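Long-range contact in thioesterase domain-containing protein (Chromobacterium violaceum, PDB 4RMM), which is of uncharacterised function but probably hydrolyses acyl-CoA thioesters, as a hotdog-fold member of the thioesterase superfamily: residues G63-E71 and I90-L98. Residues are numbered along the deposited sequence; the frame is centred on the assembly and turned at random.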
loop_
_atom_site.group_PDB
_atom_site.type_symbol
_atom_site.label_atom_id
_atom_site.label_comp_id
_atom_site.label_asym_id
_atom_site.label_seq_id
_atom_site.Cartn_x
_atom_site.Cartn_y
_atom_site.Cartn_z
ATOM N N GLY A 63 -4.550 -0.971 12.128
ATOM C CA GLY A 63 -3.135 -0.756 11.941
ATOM C C GLY A 63 -2.967 0.621 11.330
ATOM O O GLY A 63 -1.861 1.147 11.272
ATOM N N GLY A 64 -4.080 1.205 10.884
ATOM C CA GLY A 64 -4.042 2.520 10.272
ATOM C C GLY A 64 -3.215 2.555 8.996
ATOM O O GLY A 64 -2.810 3.637 8.552
ATOM N N LEU A 65 -2.966 1.379 8.408
ATOM C CA LEU A 65 -2.182 1.285 7.181
ATOM C C LEU A 65 -2.869 2.004 6.038
ATOM O O LEU A 65 -4.074 1.857 5.846
ATOM C CB LEU A 65 -1.955 -0.182 6.786
ATOM C CG LEU A 65 -1.307 -1.113 7.810
ATOM C CD1 LEU A 65 -0.927 -2.421 7.123
ATOM C CD2 LEU A 65 -0.075 -0.455 8.421
ATOM N N ILE A 66 -2.091 2.767 5.274
ATOM C CA ILE A 66 -2.599 3.523 4.135
ATOM C C ILE A 66 -1.648 3.499 2.941
ATOM O O ILE A 66 -1.845 4.218 1.967
ATOM C CB ILE A 66 -2.866 5.013 4.503
ATOM C CG1 ILE A 66 -1.614 5.632 5.114
ATOM C CG2 ILE A 66 -4.053 5.112 5.479
ATOM C CD1 ILE A 66 -1.789 7.086 5.533
ATOM N N GLY A 67 -0.626 2.654 3.017
ATOM C CA GLY A 67 0.337 2.561 1.933
ATOM C C GLY A 67 -0.286 2.346 0.579
ATOM O O GLY A 67 0.098 2.992 -0.392
ATOM N N GLY A 68 -1.247 1.430 0.516
ATOM C CA GLY A 68 -1.927 1.161 -0.745
ATOM C C GLY A 68 -2.645 2.386 -1.283
ATOM O O GLY A 68 -2.591 2.674 -2.469
ATOM N N PHE A 69 -3.321 3.113 -0.403
ATOM C CA PHE A 69 -4.063 4.324 -0.769
ATOM C C PHE A 69 -3.141 5.387 -1.335
ATOM O O PHE A 69 -3.361 5.891 -2.425
ATOM C CB PHE A 69 -4.773 4.868 0.473
ATOM C CG PHE A 69 -5.240 6.287 0.340
ATOM C CD1 PHE A 69 -6.257 6.621 -0.551
ATOM C CD2 PHE A 69 -4.681 7.289 1.135
ATOM C CE1 PHE A 69 -6.720 7.939 -0.652
ATOM C CE2 PHE A 69 -5.133 8.607 1.047
ATOM C CZ PHE A 69 -6.160 8.935 0.149
HETATM N N MSE A 70 -2.111 5.712 -0.560
HETATM C CA MSE A 70 -1.102 6.707 -0.910
HETATM C C MSE A 70 -0.436 6.371 -2.247
HETATM O O MSE A 70 -0.330 7.208 -3.143
HETATM C CB MSE A 70 -0.070 6.747 0.212
HETATM C CG MSE A 70 -0.666 7.128 1.557
HETATM SE SE MSE A 70 -1.276 8.983 1.565
HETATM C CE MSE A 70 0.364 9.763 2.237
ATOM N N GLU A 71 0.029 5.134 -2.368
ATOM C CA GLU A 71 0.661 4.684 -3.604
ATOM C C GLU A 71 -0.254 4.823 -4.841
ATOM O O GLU A 71 0.183 5.309 -5.872
ATOM C CB GLU A 71 1.121 3.229 -3.431
ATOM C CG GLU A 71 1.772 2.639 -4.654
ATOM C CD GLU A 71 2.298 1.222 -4.406
ATOM O OE1 GLU A 71 1.512 0.339 -4.044
ATOM O OE2 GLU A 71 3.506 1.010 -4.572
ATOM N N ILE A 90 5.928 2.368 -11.674
ATOM C CA ILE A 90 6.508 2.787 -10.417
ATOM C C ILE A 90 7.846 2.112 -10.199
ATOM O O ILE A 90 8.019 0.933 -10.524
ATOM C CB ILE A 90 5.560 2.473 -9.239
ATOM C CG1 ILE A 90 6.183 2.939 -7.925
ATOM C CG2 ILE A 90 5.211 0.970 -9.231
ATOM C CD1 ILE A 90 5.159 3.245 -6.848
ATOM N N VAL A 91 8.800 2.876 -9.664
ATOM C CA VAL A 91 10.134 2.380 -9.402
ATOM C C VAL A 91 10.278 2.132 -7.911
ATOM O O VAL A 91 10.721 1.047 -7.486
ATOM C CB VAL A 91 11.195 3.385 -9.913
ATOM C CG1 VAL A 91 12.566 3.042 -9.355
ATOM C CG2 VAL A 91 11.230 3.346 -11.431
ATOM N N ASP A 92 9.899 3.126 -7.109
ATOM C CA ASP A 92 9.954 2.997 -5.659
ATOM C C ASP A 92 8.908 3.867 -4.974
ATOM O O ASP A 92 8.333 4.757 -5.576
ATOM C CB ASP A 92 11.360 3.302 -5.099
ATOM C CG ASP A 92 11.816 4.704 -5.380
ATOM O OD1 ASP A 92 11.042 5.653 -5.130
ATOM O OD2 ASP A 92 12.964 4.863 -5.834
ATOM N N PHE A 93 8.676 3.590 -3.701
ATOM C CA PHE A 93 7.669 4.288 -2.913
ATOM C C PHE A 93 8.036 4.253 -1.442
ATOM O O PHE A 93 8.288 3.175 -0.899
ATOM C CB PHE A 93 6.326 3.595 -3.108
ATOM C CG PHE A 93 5.282 4.011 -2.135
ATOM C CD1 PHE A 93 4.504 5.171 -2.363
ATOM C CD2 PHE A 93 5.021 3.239 -1.020
ATOM C CE1 PHE A 93 3.486 5.522 -1.483
ATOM C CE2 PHE A 93 3.996 3.587 -0.132
ATOM C CZ PHE A 93 3.227 4.727 -0.362
ATOM N N SER A 94 8.061 5.416 -0.796
ATOM C CA SER A 94 8.372 5.501 0.639
ATOM C C SER A 94 7.275 6.277 1.372
ATOM O O SER A 94 6.687 7.201 0.833
ATOM C CB SER A 94 9.742 6.156 0.870
ATOM O OG SER A 94 9.895 7.322 0.088
ATOM N N LEU A 95 7.015 5.884 2.609
ATOM C CA LEU A 95 5.972 6.464 3.433
ATOM C C LEU A 95 6.372 6.585 4.910
ATOM O O LEU A 95 6.915 5.640 5.481
ATOM C CB LEU A 95 4.719 5.578 3.324
ATOM C CG LEU A 95 3.428 5.874 4.099
ATOM C CD1 LEU A 95 2.821 7.192 3.657
ATOM C CD2 LEU A 95 2.437 4.762 3.828
ATOM N N ASP A 96 6.093 7.750 5.508
ATOM C CA ASP A 96 6.338 7.996 6.925
ATOM C C ASP A 96 5.020 8.303 7.607
ATOM O O ASP A 96 4.256 9.132 7.142
ATOM C CB ASP A 96 7.287 9.183 7.153
ATOM C CG ASP A 96 8.723 8.846 6.843
ATOM O OD1 ASP A 96 9.171 9.122 5.712
ATOM O OD2 ASP A 96 9.401 8.288 7.731
ATOM N N TYR A 97 4.753 7.627 8.711
ATOM C CA TYR A 97 3.538 7.835 9.478
ATOM C C TYR A 97 4.023 8.773 10.554
ATOM O O TYR A 97 4.882 8.413 11.362
ATOM C CB TYR A 97 3.041 6.513 10.066
ATOM C CG TYR A 97 2.416 5.595 9.028
ATOM C CD1 TYR A 97 1.025 5.502 8.904
ATOM C CD2 TYR A 97 3.209 4.829 8.161
ATOM C CE1 TYR A 97 0.441 4.676 7.949
ATOM C CE2 TYR A 97 2.631 3.991 7.201
ATOM C CZ TYR A 97 1.242 3.921 7.104
ATOM O OH TYR A 97 0.633 3.102 6.173
ATOM N N LEU A 98 3.479 9.987 10.533
ATOM C CA LEU A 98 3.872 11.052 11.453
ATOM C C LEU A 98 3.025 11.195 12.704
ATOM O O LEU A 98 3.546 11.442 13.784
ATOM C CB LEU A 98 3.887 12.382 10.683
ATOM C CG LEU A 98 4.816 12.305 9.466
ATOM C CD1 LEU A 98 4.735 13.574 8.674
ATOM C CD2 LEU A 98 6.253 12.034 9.935
#
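The first turn of the central hotdog helix and the loop leading into it pack here on the inner face of strand 90-97, the strand at the subunit interface. Ile90, Phe93, Leu95 and Tyr97 all point toward segment 63-71, the first three facing the helix turn and Tyr97 mainly the loop before it; the axes of 67-71 and 90-97 pass 9.6 Å apart, their directions 124° apart. A hydrogen bond joins the loop to the strand: Ile66 N, at the N-cap position, donates its N-H to Tyr97 OH at 2.9 Å, nearly straight at 170° and in the plane of the phenol ring. Beside this bond Ile66 runs alongside the tyrosine in the reverse sense, with CG1 3.6 Å from Tyr97 CE1, while Gly64 O approaches the edge of the same ring. At Gly67, with no side chain between helix and strand, Leu95 CD2 comes within 3.6 Å of the glycine CA. The other branch of Leu95, CD1, meets the selenomethionine at Met70, whose bent chain brings CE back to 3.8 Å. Glu71 lays CB over one face of the Phe93 ring, a CH-pi contact 4.0 Å from the ring centroid, and Met70 CB touches that ring's edge. With CG anti to the backbone N (chi1 179°), Glu71 extends across Ile90, and OE2 passes 3.6 Å from Ile90 CD1. The Glu71 carboxylate reaches across the dimer: OE1 is hydrogen-bonded to Gly67 N, and OE2 to Tyr97 OH, of the second subunit, and the reciprocal pair forms as well. Strand 90-97 also pairs antiparallel with a strand of that subunit, continuing the sheet, while strand 136-143 flanks it within the chain; Phe93 and Leu95 touch Ala138 there, and Met70 reaches Ile124 and Ala126 of strand 119-127.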